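Local coordinates for pleckstrin homology domain-containing family A member 8 (Homo sapiens, PDB 5KDI), which binds simple glycosphingolipids through its GLTP-fold domain and probably carries them between membranes as a lipid transfer protein, at residues K108-E113 / Q122-N127; L79-A84 / N91-A96. The protein carries 2 engineered substitutions. All blocks are in the same frame, centred on the assembly; numbering follows the deposited sequence.

In the fold
Helix 74-83 runs into a non-helical loop that contact 2 closes, bringing Glu81 of its last turn to residues 92-94 at the start of helix 93-115. The long helix then crosses the domain and ends in the short connection to helix 121-131; contact 1 closes this second loop by packing 108-113 against 122-127. The two contacts follow one another along the chain, neither enclosing nor crossing the other, and lie on opposite sides of its centre with their own centres about 30 Å apart. Helix 93-115 is common to both: its start, at contact 2, faces the lipid's sugar through Glu95, whereas contact 1 includes Leu125, which touches the hydrocarbon.

Contact 1 of 2, residues K108-E113 / Q122-N127; sequences KGFLTE and QTALNN
The amide nitrogen ND2 of Asn127 meets both carboxylate oxygens of Glu113, with a hydrogen bond of 3.2 Å to OE2 and a weak one to OE1. The pairing is far from flat: carboxylate and amide planes stand 67° apart, and ND2 comes to OE2 from above the carboxylate plane. A bend at chi2 (-99°) brings the carboxylate round to the amide, while nearer the backbone Glu113 CB lies 3.7 Å from Ala124 CB. The small methyl also approaches Phe110 CD1 obliquely, letting two residues of one helix pack on it. This is how the successive helices 93-115 and 121-131 of the all-helical GLTP fold meet here: segments 108-113 and 122-127 run at 143° between their N-to-C directions, with axes 8.1 Å apart at closest. Away from this polar pair the contact is apolar. Leu125 CD2 sits over one face of the Phe110 ring, a CH-pi contact 3.7 Å from the centroid, the two side chains lying alongside and pointing the same way. Phe158 meets the ring as well, its plane steeply inclined. The Leu125 side chain belongs to the lipid pocket, about 4 Å from the sphingoid chain of the bound glycosphingolipid, and Phe110 CZ comes within 4.2 Å of C18 at the end of that chain.

Contact 2 of 2, residues L79-A84 / N91-A96; sequences LHEVEA and NSATEA. With 6S8 ((~{Z})-~{N}-[(~{E},2~{S},3~{R})-1-[(2~{R},3~{R},4~{S},5~{R},6~{R})-6-(hydroxymethyl)-3,4,5-tris(oxidanyl)oxan-2-yl]oxy-3-oxidanyl-octadec-4-en-2-yl]octadec-9-enamide), chain C.
Glu81, near the end of helix 74-83, and Thr94, in the first turn of helix 93-115, are the residues whose CA atoms lie nearest each other across the contact, 7.2 Å apart. Contact 2 is a helix N-terminus held by a carboxylate from the preceding helix of the GLTP fold. Glu81 reaches across with its chain extended beyond CG, and its two oxygens divide the work. OE2 accepts from Ala93 N at 2.9 Å through its syn lone pair. OE1 takes two donors, Thr94 N at 2.8 Å from the syn side and Thr94 OG1 at 2.7 Å from the anti side, both approaching from the same face of the carboxylate plane. The Thr94 hydroxyl lies beside its own backbone nitrogen (chi1 -64°), which is why one residue can offer both donors to a single oxygen. Three bonds thus fix the rotation of the buried carboxylate, and a salt bridge from Lys63 to OE2 supplies a neighbouring positive charge. Together with the helix start, that charge would be expected to stabilise the ionised form. Ser92 is the N-cap residue itself: its OG accepts from Glu95 N over 3.0 Å, and the same hydroxyl is hydrogen-bonded to Ala87 O in the connecting loop. The Glu95 side chain extends to the ligand, which also hydrogen-bonds with Asp52, Asn56, Lys59 and His137; Glu95 OE2 stands 3.6 Å from C6A of its sugar.

Contact 1 of 2, residues K108-E113 / Q122-N127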
loop_
_atom_site.group_PDB
_atom_site.type_symbol
_atom_site.label_atom_id
_atom_site.label_comp_id
_atom_site.label_asym_id
_atom_site.label_seq_id
_atom_site.Cartn_x
_atom_site.Cartn_y
_atom_site.Cartn_z
ATOM N N LYS A 108 -5.080 2.550 -2.954
ATOM C CA LYS A 108 -6.046 3.582 -2.573
ATOM C C LYS A 108 -7.051 3.789 -3.739
ATOM O O LYS A 108 -8.261 3.853 -3.533
ATOM C CB LYS A 108 -5.379 4.874 -2.156
ATOM C CG LYS A 108 -6.239 5.854 -1.438
ATOM C CD LYS A 108 -5.559 7.074 -0.939
ATOM C CE LYS A 108 -5.257 8.019 -2.050
ATOM N NZ LYS A 108 -6.492 8.802 -2.428
ATOM N N GLY A 109 -6.513 3.886 -4.979
ATOM C CA GLY A 109 -7.358 4.114 -6.151
ATOM C C GLY A 109 -8.332 2.964 -6.350
ATOM O O GLY A 109 -9.502 3.168 -6.638
ATOM N N PHE A 110 -7.828 1.736 -6.264
ATOM C CA PHE A 110 -8.627 0.557 -6.460
ATOM C C PHE A 110 -9.729 0.462 -5.373
ATOM O O PHE A 110 -10.888 0.254 -5.681
ATOM C CB PHE A 110 -7.709 -0.661 -6.337
ATOM C CG PHE A 110 -8.462 -1.971 -6.184
ATOM C CD1 PHE A 110 -9.407 -2.458 -7.146
ATOM C CD2 PHE A 110 -8.258 -2.757 -5.063
ATOM C CE1 PHE A 110 -10.086 -3.641 -6.934
ATOM C CE2 PHE A 110 -8.919 -3.939 -4.864
ATOM C CZ PHE A 110 -9.830 -4.409 -5.792
ATOM N N LEU A 111 -9.369 0.684 -4.119
ATOM C CA LEU A 111 -10.342 0.559 -3.042
ATOM C C LEU A 111 -11.367 1.685 -3.057
ATOM O O LEU A 111 -12.516 1.478 -2.673
ATOM C CB LEU A 111 -9.660 0.477 -1.685
ATOM C CG LEU A 111 -8.856 -0.776 -1.395
ATOM C CD1 LEU A 111 -8.133 -0.615 -0.037
ATOM C CD2 LEU A 111 -9.742 -2.027 -1.370
ATOM N N THR A 112 -10.961 2.862 -3.548
ATOM C CA THR A 112 -11.926 3.970 -3.759
ATOM C C THR A 112 -12.971 3.602 -4.792
ATOM O O THR A 112 -14.135 3.851 -4.568
ATOM C CB THR A 112 -11.210 5.308 -4.122
ATOM O OG1 THR A 112 -10.274 5.645 -3.080
ATOM C CG2 THR A 112 -12.180 6.455 -4.425
ATOM N N GLU A 113 -12.577 2.988 -5.914
ATOM C CA GLU A 113 -13.552 2.513 -6.906
ATOM C C GLU A 113 -14.545 1.554 -6.258
ATOM O O GLU A 113 -15.752 1.658 -6.468
ATOM C CB GLU A 113 -12.856 1.791 -8.064
ATOM C CG GLU A 113 -12.131 2.677 -9.016
ATOM C CD GLU A 113 -12.905 3.004 -10.291
ATOM O OE1 GLU A 113 -13.875 2.292 -10.706
ATOM O OE2 GLU A 113 -12.540 4.019 -10.865
ATOM N N GLN A 122 -12.105 -6.191 -12.155
ATOM C CA GLN A 122 -11.219 -5.815 -13.255
ATOM C C GLN A 122 -11.304 -4.349 -13.653
ATOM O O GLN A 122 -10.257 -3.671 -13.844
ATOM C CB GLN A 122 -11.472 -6.720 -14.491
ATOM C CG GLN A 122 -11.039 -8.114 -14.296
ATOM C CD GLN A 122 -11.367 -8.960 -15.513
ATOM O OE1 GLN A 122 -12.503 -8.894 -16.063
ATOM N NE2 GLN A 122 -10.445 -9.754 -15.944
ATOM N N THR A 123 -12.529 -3.836 -13.719
ATOM C CA THR A 123 -12.729 -2.405 -14.042
ATOM C C THR A 123 -12.061 -1.510 -12.977
ATOM O O THR A 123 -11.358 -0.549 -13.299
ATOM C CB THR A 123 -14.212 -2.055 -14.250
ATOM O OG1 THR A 123 -14.739 -2.834 -15.351
ATOM C CG2 THR A 123 -14.413 -0.524 -14.532
ATOM N N ALA A 124 -12.317 -1.838 -11.704
ATOM C CA ALA A 124 -11.775 -1.108 -10.594
ATOM C C ALA A 124 -10.224 -1.078 -10.632
ATOM O O ALA A 124 -9.580 -0.011 -10.469
ATOM C CB ALA A 124 -12.303 -1.661 -9.248
ATOM N N LEU A 125 -9.613 -2.247 -10.825
ATOM C CA LEU A 125 -8.158 -2.404 -10.886
ATOM C C LEU A 125 -7.578 -1.666 -12.056
ATOM O O LEU A 125 -6.606 -0.906 -11.904
ATOM C CB LEU A 125 -7.782 -3.856 -10.979
ATOM C CG LEU A 125 -7.934 -4.732 -9.728
ATOM C CD1 LEU A 125 -7.871 -6.220 -10.122
ATOM C CD2 LEU A 125 -6.903 -4.352 -8.634
ATOM N N ASN A 126 -8.196 -1.790 -13.222
ATOM C CA ASN A 126 -7.640 -1.209 -14.398
ATOM C C ASN A 126 -7.786 0.326 -14.358
ATOM O O ASN A 126 -6.883 1.048 -14.747
ATOM C CB ASN A 126 -8.320 -1.769 -15.654
ATOM C CG ASN A 126 -7.537 -1.456 -16.881
ATOM O OD1 ASN A 126 -6.332 -1.640 -16.908
ATOM N ND2 ASN A 126 -8.223 -0.919 -17.901
ATOM N N ASN A 127 -8.908 0.821 -13.848
ATOM C CA ASN A 127 -9.073 2.276 -13.704
ATOM C C ASN A 127 -7.995 2.846 -12.787
ATOM O O ASN A 127 -7.303 3.865 -13.110
ATOM C CB ASN A 127 -10.439 2.562 -13.125
ATOM C CG ASN A 127 -11.586 2.480 -14.195
ATOM O OD1 ASN A 127 -11.356 2.271 -15.405
ATOM N ND2 ASN A 127 -12.838 2.695 -13.733
#

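Contact 2 of 2, residues L79-A84 / N91-A96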
loop_
_atom_site.group_PDB
_atom_site.type_symbol
_atom_site.label_atom_id
_atom_site.label_comp_id
_atom_site.label_asym_id
_atom_site.label_seq_id
_atom_site.Cartn_x
_atom_site.Cartn_y
_atom_site.Cartn_z
ATOM N N LEU A 79 15.429 11.274 5.660
ATOM C CA LEU A 79 16.282 12.461 5.847
ATOM C C LEU A 79 17.698 12.041 6.232
ATOM O O LEU A 79 18.696 12.694 5.837
ATOM C CB LEU A 79 15.676 13.384 6.889
ATOM C CG LEU A 79 14.421 14.132 6.377
ATOM C CD1 LEU A 79 13.783 14.980 7.495
ATOM C CD2 LEU A 79 14.631 14.876 5.068
ATOM N N HIS A 80 17.844 10.961 7.002
ATOM C CA HIS A 80 19.209 10.452 7.287
ATOM C C HIS A 80 19.913 9.996 6.048
ATOM O O HIS A 80 21.134 10.257 5.882
ATOM C CB HIS A 80 19.180 9.358 8.312
ATOM C CG HIS A 80 20.513 8.705 8.501
ATOM N ND1 HIS A 80 21.523 9.296 9.239
ATOM C CD2 HIS A 80 21.038 7.509 7.984
ATOM C CE1 HIS A 80 22.620 8.493 9.178
ATOM N NE2 HIS A 80 22.301 7.393 8.443
ATOM N N GLU A 81 19.185 9.277 5.176
ATOM C CA GLU A 81 19.797 8.822 3.918
ATOM C C GLU A 81 20.267 9.951 3.070
ATOM O O GLU A 81 21.292 9.853 2.432
ATOM C CB GLU A 81 18.883 7.843 3.171
ATOM C CG GLU A 81 18.759 6.464 3.850
ATOM C CD GLU A 81 18.089 5.409 2.987
ATOM O OE1 GLU A 81 17.442 5.786 2.002
ATOM O OE2 GLU A 81 18.231 4.214 3.352
ATOM N N VAL A 82 19.457 10.998 3.012
ATOM C CA VAL A 82 19.816 12.218 2.279
ATOM C C VAL A 82 21.091 12.859 2.901
ATOM O O VAL A 82 22.048 13.125 2.157
ATOM C CB VAL A 82 18.619 13.217 2.259
ATOM C CG1 VAL A 82 19.064 14.615 1.860
ATOM C CG2 VAL A 82 17.448 12.606 1.424
ATOM N N GLU A 83 21.119 12.982 4.229
ATOM C CA GLU A 83 22.266 13.616 4.931
ATOM C C GLU A 83 23.573 12.830 4.675
ATOM O O GLU A 83 24.640 13.409 4.476
ATOM C CB GLU A 83 22.026 13.728 6.447
ATOM C CG GLU A 83 23.221 14.228 7.272
ATOM C CD GLU A 83 22.901 14.337 8.759
ATOM O OE1 GLU A 83 22.394 13.351 9.354
ATOM O OE2 GLU A 83 23.157 15.420 9.347
ATOM N N ALA A 84 23.451 11.509 4.703
ATOM C CA ALA A 84 24.555 10.584 4.497
ATOM C C ALA A 84 24.915 10.355 3.011
ATOM O O ALA A 84 25.887 9.664 2.709
ATOM C CB ALA A 84 24.339 9.261 5.232
ATOM N N ASN A 91 19.378 -0.765 -2.677
ATOM C CA ASN A 91 18.649 -1.308 -1.532
ATOM C C ASN A 91 18.296 -0.211 -0.521
ATOM O O ASN A 91 17.881 -0.544 0.561
ATOM C CB ASN A 91 19.461 -2.379 -0.756
ATOM C CG ASN A 91 19.834 -3.565 -1.595
ATOM O OD1 ASN A 91 19.106 -3.899 -2.529
ATOM N ND2 ASN A 91 21.017 -4.235 -1.269
ATOM N N SER A 92 18.423 1.066 -0.871
ATOM C CA SER A 92 18.074 2.134 0.099
ATOM C C SER A 92 16.603 2.075 0.583
ATOM O O SER A 92 15.712 1.634 -0.153
ATOM C CB SER A 92 18.365 3.517 -0.431
ATOM O OG SER A 92 17.443 3.891 -1.379
ATOM N N ALA A 93 16.396 2.544 1.808
ATOM C CA ALA A 93 15.063 2.732 2.313
ATOM C C ALA A 93 14.296 3.783 1.531
ATOM O O ALA A 93 13.055 3.649 1.331
ATOM C CB ALA A 93 15.110 3.076 3.801
ATOM N N THR A 94 15.007 4.811 1.036
ATOM C CA THR A 94 14.367 5.865 0.269
ATOM C C THR A 94 13.738 5.294 -1.046
ATOM O O THR A 94 12.600 5.581 -1.355
ATOM C CB THR A 94 15.303 7.016 -0.017
ATOM O OG1 THR A 94 15.683 7.624 1.211
ATOM C CG2 THR A 94 14.670 8.053 -0.924
ATOM N N GLU A 95 14.480 4.428 -1.728
ATOM C CA GLU A 95 13.993 3.784 -2.919
ATOM C C GLU A 95 12.852 2.808 -2.596
ATOM O O GLU A 95 11.832 2.775 -3.297
ATOM C CB GLU A 95 15.079 3.036 -3.599
ATOM C CG GLU A 95 14.673 2.307 -4.901
ATOM C CD GLU A 95 15.763 1.460 -5.499
ATOM O OE1 GLU A 95 16.707 1.045 -4.744
ATOM O OE2 GLU A 95 15.683 1.244 -6.723
ATOM N N ALA A 96 13.014 2.056 -1.507
ATOM C CA ALA A 96 11.969 1.076 -1.095
ATOM C C ALA A 96 10.676 1.825 -0.811
ATOM O O ALA A 96 9.581 1.421 -1.270
ATOM C CB ALA A 96 12.397 0.237 0.099
HETATM C C1 6S8 C . 9.340 -2.167 -9.454
HETATM C C2 6S8 C . 7.936 -2.672 -9.702
HETATM N N2 6S8 C . 7.147 -2.468 -8.495
HETATM C C3 6S8 C . 7.982 -4.186 -10.058
HETATM O O3 6S8 C . 8.839 -4.316 -11.212
HETATM C C4 6S8 C . 6.613 -4.681 -10.344
HETATM C C5 6S8 C . 6.069 -5.656 -9.613
HETATM C C6 6S8 C . 4.704 -6.255 -9.812
HETATM C C7 6S8 C . 3.811 -5.652 -10.866
HETATM C C8 6S8 C . 2.825 -6.748 -11.160
HETATM C C9 6S8 C . 1.558 -6.099 -11.580
HETATM C C10 6S8 C . 0.830 -5.612 -10.356
HETATM C C11 6S8 C . -0.511 -6.352 -10.189
HETATM C C12 6S8 C . -1.461 -5.464 -9.405
HETATM C C13 6S8 C . -2.137 -6.110 -8.204
HETATM C C14 6S8 C . -3.293 -7.044 -8.521
HETATM C C15 6S8 C . -4.376 -6.991 -7.433
HETATM C C16 6S8 C . -4.895 -8.306 -6.877
HETATM C C17 6S8 C . -6.405 -8.589 -6.912
HETATM C C18 6S8 C . -7.288 -7.709 -6.040
HETATM C C1A 6S8 C . 10.918 -2.057 -7.641
HETATM O O1A 6S8 C . 9.967 -2.821 -8.352
HETATM C C2A 6S8 C . 11.056 -2.596 -6.244
HETATM O O2A 6S8 C . 9.783 -2.467 -5.584
HETATM C C3A 6S8 C . 12.208 -1.932 -5.492
HETATM O O3A 6S8 C . 12.390 -2.578 -4.253
HETATM C C4A 6S8 C . 13.466 -1.993 -6.337
HETATM O O4A 6S8 C . 14.018 -3.307 -6.342
HETATM O O5A 6S8 C . 14.078 -1.237 -9.968
HETATM C C5M 6S8 C . 13.191 -1.454 -7.728
HETATM C C6A 6S8 C . 14.417 -1.538 -8.598
HETATM O O6A 6S8 C . 12.141 -2.221 -8.326
HETATM C CAA 6S8 C . 6.009 -1.790 -8.482
HETATM O OAA 6S8 C . 5.541 -1.181 -9.440
HETATM C CAB 6S8 C . 5.335 -1.761 -7.143
HETATM C CAC 6S8 C . 4.504 -3.069 -7.300
HETATM C CAD 6S8 C . 3.096 -2.784 -7.003
HETATM C CAE 6S8 C . 2.755 -3.619 -5.801
HETATM C CAF 6S8 C . 1.296 -3.308 -5.503
HETATM C CAG 6S8 C . 1.102 -3.006 -4.005
HETATM C CAH 6S8 C . -0.215 -3.600 -3.491
HETATM C CAI 6S8 C . -1.326 -2.825 -4.136
HETATM C CAJ 6S8 C . -2.466 -3.373 -4.565
HETATM C CAK 6S8 C . -2.828 -4.818 -4.438
HETATM C CAL 6S8 C . -4.356 -4.725 -4.532
HETATM C CAM 6S8 C . -5.097 -5.905 -3.938
HETATM C CAN 6S8 C . -4.750 -6.065 -2.487
HETATM C CAO 6S8 C . -5.908 -6.703 -1.755
HETATM C CAP 6S8 C . -6.835 -5.689 -1.142
HETATM C CAQ 6S8 C . -7.100 -5.985 0.299
HETATM C CAR 6S8 C . -7.229 -4.689 0.993
#